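Kinesin-like protein KAR3 (Saccharomyces cerevisiae, PDB 1F9V) is a kinesin-family motor that probably uses ATP hydrolysis to generate force and movement along microtubules. Local coordinates at residues 129-140 with 217-228. The protein carries 2 engineered substitutions. Numbering follows the deposited sequence.
Sequences WDYKVNCEFIEI and SHSIFIIHLSGS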
loop_
_atom_site.group_PDB
_atom_site.type_symbol
_atom_site.label_atom_id
_atom_site.label_comp_id
_atom_site.label_asym_id
_atom_site.label_seq_id
_atom_site.Cartn_x
_atom_site.Cartn_y
_atom_site.Cartn_z
ATOM N N TRP A 129 -1.333 27.240 -12.084
ATOM C CA TRP A 129 -2.041 25.974 -11.932
ATOM C C TRP A 129 -3.186 26.042 -10.928
ATOM O O TRP A 129 -3.054 26.603 -9.843
ATOM C CB TRP A 129 -1.064 24.871 -11.508
ATOM C CG TRP A 129 -0.321 24.246 -12.642
ATOM C CD1 TRP A 129 0.981 24.465 -12.988
ATOM C CD2 TRP A 129 -0.836 23.303 -13.592
ATOM N NE1 TRP A 129 1.310 23.718 -14.097
ATOM C CE2 TRP A 129 0.214 22.994 -14.488
ATOM C CE3 TRP A 129 -2.084 22.688 -13.775
ATOM C CZ2 TRP A 129 0.054 22.096 -15.550
ATOM C CZ3 TRP A 129 -2.240 21.795 -14.831
ATOM C CH2 TRP A 129 -1.176 21.510 -15.706
ATOM N N ASP A 130 -4.321 25.471 -11.308
ATOM C CA ASP A 130 -5.478 25.417 -10.435
ATOM C C ASP A 130 -5.783 23.936 -10.290
ATOM O O ASP A 130 -6.114 23.268 -11.269
ATOM C CB ASP A 130 -6.670 26.135 -11.066
ATOM C CG ASP A 130 -7.850 26.248 -10.117
ATOM O OD1 ASP A 130 -7.663 26.051 -8.898
ATOM O OD2 ASP A 130 -8.968 26.537 -10.590
ATOM N N TYR A 131 -5.662 23.422 -9.071
ATOM C CA TYR A 131 -5.908 22.008 -8.815
ATOM C C TYR A 131 -7.129 21.784 -7.939
ATOM O O TYR A 131 -7.358 22.515 -6.974
ATOM C CB TYR A 131 -4.691 21.376 -8.120
ATOM C CG TYR A 131 -3.529 21.037 -9.026
ATOM C CD1 TYR A 131 -3.448 19.795 -9.659
ATOM C CD2 TYR A 131 -2.487 21.941 -9.218
ATOM C CE1 TYR A 131 -2.355 19.461 -10.454
ATOM C CE2 TYR A 131 -1.387 21.617 -10.012
ATOM C CZ TYR A 131 -1.330 20.376 -10.626
ATOM O OH TYR A 131 -0.248 20.059 -11.408
ATOM N N LYS A 132 -7.910 20.764 -8.274
ATOM C CA LYS A 132 -9.083 20.413 -7.488
ATOM C C LYS A 132 -8.844 18.999 -6.991
ATOM O O LYS A 132 -8.315 18.170 -7.724
ATOM C CB LYS A 132 -10.356 20.460 -8.336
ATOM C CG LYS A 132 -10.908 21.864 -8.507
ATOM C CD LYS A 132 -10.173 22.595 -9.619
ATOM C CE LYS A 132 -10.117 21.761 -10.897
ATOM N NZ LYS A 132 -9.059 22.237 -11.830
ATOM N N VAL A 133 -9.229 18.738 -5.749
ATOM C CA VAL A 133 -9.026 17.435 -5.143
ATOM C C VAL A 133 -10.313 16.812 -4.632
ATOM O O VAL A 133 -11.074 17.448 -3.905
ATOM C CB VAL A 133 -8.043 17.540 -3.954
ATOM C CG1 VAL A 133 -7.736 16.153 -3.398
ATOM C CG2 VAL A 133 -6.768 18.240 -4.402
ATOM N N ASN A 134 -10.568 15.571 -5.023
ATOM C CA ASN A 134 -11.750 14.874 -4.540
ATOM C C ASN A 134 -11.330 13.449 -4.185
ATOM O O ASN A 134 -10.368 12.921 -4.743
ATOM C CB ASN A 134 -12.890 14.921 -5.576
ATOM C CG ASN A 134 -12.645 14.042 -6.777
ATOM O OD1 ASN A 134 -13.332 13.031 -6.969
ATOM N ND2 ASN A 134 -11.683 14.422 -7.606
ATOM N N CYS A 135 -12.028 12.838 -3.239
ATOM C CA CYS A 135 -11.652 11.502 -2.804
ATOM C C CYS A 135 -12.810 10.572 -2.496
ATOM O O CYS A 135 -13.958 10.998 -2.359
ATOM C CB CYS A 135 -10.775 11.612 -1.551
ATOM S SG CYS A 135 -11.649 12.240 -0.074
ATOM N N GLU A 136 -12.479 9.291 -2.388
ATOM C CA GLU A 136 -13.429 8.252 -2.035
ATOM C C GLU A 136 -12.684 7.370 -1.041
ATOM O O GLU A 136 -11.451 7.297 -1.072
ATOM C CB GLU A 136 -13.822 7.410 -3.252
ATOM C CG GLU A 136 -14.558 8.168 -4.344
ATOM C CD GLU A 136 -13.610 8.759 -5.364
ATOM O OE1 GLU A 136 -12.698 8.034 -5.811
ATOM O OE2 GLU A 136 -13.767 9.945 -5.720
ATOM N N PHE A 137 -13.430 6.725 -0.156
ATOM C CA PHE A 137 -12.849 5.820 0.832
ATOM C C PHE A 137 -13.746 4.595 0.849
ATOM O O PHE A 137 -14.887 4.643 1.330
ATOM C CB PHE A 137 -12.802 6.480 2.220
ATOM C CG PHE A 137 -11.861 5.807 3.190
ATOM C CD1 PHE A 137 -10.951 4.841 2.765
ATOM C CD2 PHE A 137 -11.895 6.141 4.537
ATOM C CE1 PHE A 137 -10.087 4.219 3.672
ATOM C CE2 PHE A 137 -11.039 5.526 5.448
ATOM C CZ PHE A 137 -10.135 4.563 5.011
ATOM N N ILE A 138 -13.232 3.501 0.300
ATOM C CA ILE A 138 -13.993 2.268 0.225
ATOM C C ILE A 138 -13.224 1.116 0.838
ATOM O O ILE A 138 -12.058 1.249 1.205
ATOM C CB ILE A 138 -14.300 1.891 -1.255
ATOM C CG1 ILE A 138 -12.994 1.587 -1.997
ATOM C CG2 ILE A 138 -15.043 3.036 -1.957
ATOM C CD1 ILE A 138 -13.180 0.920 -3.355
ATOM N N GLU A 139 -13.897 -0.019 0.950
ATOM C CA GLU A 139 -13.263 -1.221 1.446
ATOM C C GLU A 139 -13.763 -2.364 0.575
ATOM O O GLU A 139 -14.857 -2.295 0.014
ATOM C CB GLU A 139 -13.623 -1.476 2.913
ATOM C CG GLU A 139 -14.786 -2.421 3.094
ATOM C CD GLU A 139 -15.127 -2.679 4.546
ATOM O OE1 GLU A 139 -14.345 -2.283 5.440
ATOM O OE2 GLU A 139 -16.191 -3.285 4.787
ATOM N N ILE A 140 -12.936 -3.390 0.431
ATOM C CA ILE A 140 -13.320 -4.570 -0.315
ATOM C C ILE A 140 -13.308 -5.679 0.726
ATOM O O ILE A 140 -12.280 -5.944 1.353
ATOM C CB ILE A 140 -12.325 -4.896 -1.450
ATOM C CG1 ILE A 140 -12.491 -3.886 -2.591
ATOM C CG2 ILE A 140 -12.588 -6.305 -1.987
ATOM C CD1 ILE A 140 -11.433 -3.986 -3.663
ATOM N N SER A 217 -10.325 -7.034 5.550
ATOM C CA SER A 217 -10.714 -6.376 4.314
ATOM C C SER A 217 -9.633 -5.435 3.828
ATOM O O SER A 217 -8.721 -5.072 4.577
ATOM C CB SER A 217 -12.015 -5.593 4.515
ATOM O OG SER A 217 -11.825 -4.500 5.390
ATOM N N HIS A 218 -9.725 -5.061 2.558
ATOM C CA HIS A 218 -8.787 -4.119 1.975
ATOM C C HIS A 218 -9.465 -2.759 2.052
ATOM O O HIS A 218 -10.588 -2.600 1.577
ATOM C CB HIS A 218 -8.523 -4.429 0.504
ATOM C CG HIS A 218 -8.082 -5.832 0.240
ATOM N ND1 HIS A 218 -7.167 -6.491 1.035
ATOM C CD2 HIS A 218 -8.403 -6.689 -0.757
ATOM C CE1 HIS A 218 -6.945 -7.694 0.536
ATOM N NE2 HIS A 218 -7.683 -7.839 -0.551
ATOM N N SER A 219 -8.803 -1.783 2.660
ATOM C CA SER A 219 -9.362 -0.443 2.753
ATOM C C SER A 219 -8.599 0.399 1.737
ATOM O O SER A 219 -7.366 0.395 1.708
ATOM C CB SER A 219 -9.197 0.097 4.174
ATOM O OG SER A 219 -9.877 -0.745 5.089
ATOM N N ILE A 220 -9.332 1.116 0.895
ATOM C CA ILE A 220 -8.707 1.907 -0.157
ATOM C C ILE A 220 -9.106 3.378 -0.148
ATOM O O ILE A 220 -10.280 3.710 -0.299
ATOM C CB ILE A 220 -9.050 1.299 -1.548
ATOM C CG1 ILE A 220 -8.732 -0.199 -1.544
ATOM C CG2 ILE A 220 -8.266 1.998 -2.646
ATOM C CD1 ILE A 220 -9.847 -1.071 -2.057
ATOM N N PHE A 221 -8.122 4.252 0.044
ATOM C CA PHE A 221 -8.355 5.694 0.047
ATOM C C PHE A 221 -7.935 6.190 -1.339
ATOM O O PHE A 221 -6.759 6.151 -1.706
ATOM C CB PHE A 221 -7.520 6.362 1.149
ATOM C CG PHE A 221 -7.998 7.735 1.531
ATOM C CD1 PHE A 221 -7.602 8.848 0.801
ATOM C CD2 PHE A 221 -8.844 7.915 2.623
ATOM C CE1 PHE A 221 -8.043 10.127 1.150
ATOM C CE2 PHE A 221 -9.291 9.191 2.980
ATOM C CZ PHE A 221 -8.886 10.297 2.237
ATOM N N ILE A 222 -8.911 6.650 -2.114
ATOM C CA ILE A 222 -8.650 7.117 -3.469
ATOM C C ILE A 222 -8.693 8.631 -3.549
ATOM O O ILE A 222 -9.651 9.256 -3.098
ATOM C CB ILE A 222 -9.681 6.516 -4.464
ATOM C CG1 ILE A 222 -9.683 4.987 -4.343
ATOM C CG2 ILE A 222 -9.344 6.937 -5.882
ATOM C CD1 ILE A 222 -10.799 4.288 -5.113
ATOM N N ILE A 223 -7.646 9.206 -4.127
ATOM C CA ILE A 223 -7.521 10.650 -4.278
ATOM C C ILE A 223 -7.331 11.006 -5.748
ATOM O O ILE A 223 -6.488 10.423 -6.431
ATOM C CB ILE A 223 -6.291 11.184 -3.508
ATOM C CG1 ILE A 223 -6.470 10.952 -2.005
ATOM C CG2 ILE A 223 -6.075 12.661 -3.829
ATOM C CD1 ILE A 223 -5.163 10.878 -1.232
ATOM N N HIS A 224 -8.113 11.966 -6.233
ATOM C CA HIS A 224 -7.992 12.408 -7.619
ATOM C C HIS A 224 -7.486 13.848 -7.631
ATOM O O HIS A 224 -8.022 14.708 -6.930
ATOM C CB HIS A 224 -9.347 12.313 -8.323
ATOM C CG HIS A 224 -10.027 10.993 -8.139
ATOM N ND1 HIS A 224 -9.642 9.857 -8.817
ATOM C CD2 HIS A 224 -11.056 10.624 -7.340
ATOM C CE1 HIS A 224 -10.407 8.845 -8.448
ATOM N NE2 HIS A 224 -11.272 9.283 -7.553
ATOM N N LEU A 225 -6.436 14.099 -8.403
ATOM C CA LEU A 225 -5.867 15.437 -8.505
ATOM C C LEU A 225 -6.123 15.954 -9.903
ATOM O O LEU A 225 -5.503 15.484 -10.859
ATOM C CB LEU A 225 -4.355 15.418 -8.275
ATOM C CG LEU A 225 -3.795 14.877 -6.963
ATOM C CD1 LEU A 225 -2.303 15.181 -6.917
ATOM C CD2 LEU A 225 -4.513 15.504 -5.778
ATOM N N SER A 226 -7.027 16.924 -10.019
ATOM C CA SER A 226 -7.353 17.505 -11.315
ATOM C C SER A 226 -6.821 18.932 -11.431
ATOM O O SER A 226 -7.309 19.848 -10.764
ATOM C CB SER A 226 -8.865 17.492 -11.536
ATOM O OG SER A 226 -9.155 17.879 -12.866
ATOM N N GLY A 227 -5.814 19.107 -12.282
ATOM C CA GLY A 227 -5.218 20.415 -12.464
ATOM C C GLY A 227 -5.470 21.048 -13.820
ATOM O O GLY A 227 -5.441 20.382 -14.858
ATOM N N SER A 228 -5.726 22.351 -13.802
ATOM C CA SER A 228 -5.970 23.099 -15.024
ATOM C C SER A 228 -5.194 24.406 -14.951
ATOM O O SER A 228 -5.276 25.139 -13.965
ATOM C CB SER A 228 -7.463 23.385 -15.187
ATOM O OG SER A 228 -8.021 23.887 -13.985
HETATM O O HOH W 1 -12.202 -1.164 6.469
#
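Strands 130-140 and 218-228 pair antiparallel without a break from Asp-130 with Ser-228 to Ile-140 with His-218, and each of the six hydrogen-bonded pairs carries both backbone N-H...O bonds. At the Asp-130 end the bent chain of Lys-132 curls back over the strands, and its NZ bonds to Ser-226 O (3.1 Å) and to Asp-130 O. Both carbonyls also accept a backbone N-H, which reaches each from the opposite face of its plane.

On the sheet face that carries Lys-132, His-224 NE2 donates to the syn lone pair of Glu-136 OE1 (2.6 Å), with the oxygen near the imidazole plane. The bend of Glu-136 at chi2 (90°) turns its carboxylate back toward this ring. Ser-183 binds the other carboxylate oxygen and Thr-239 the ring's ND1; a leucine in place of His-224 would probably leave Glu-136 OE1 without this donor and Thr-239 without its imidazole partner.

Strand 218-228 lies between 130-141 and 235-244 in the central mixed sheet of the kinesin motor domain, a P-loop NTPase fold, and its Ser-219 end approaches the magnesium-ADP site. There a water joins Glu-139 OE1 to Ser-219 OG (2.7 Å from the water).

Aromatic and aliphatic packing fills the face that helices 109-124 and 192-199 cover. Phe-221 sets its CD2 edge over one face of Phe-137 in an edge-to-face pair, centroids 5.1 Å apart, while Cys-135 SG lies obliquely 4.1 Å from Phe-221 CZ. Val-133 CG2 meets Leu-225 CD2 side by side at 3.8 Å, and the ring face of Tyr-131 rests on Gly-227 CA, 3.4 Å from Tyr-131 CD1, where a CB would clash.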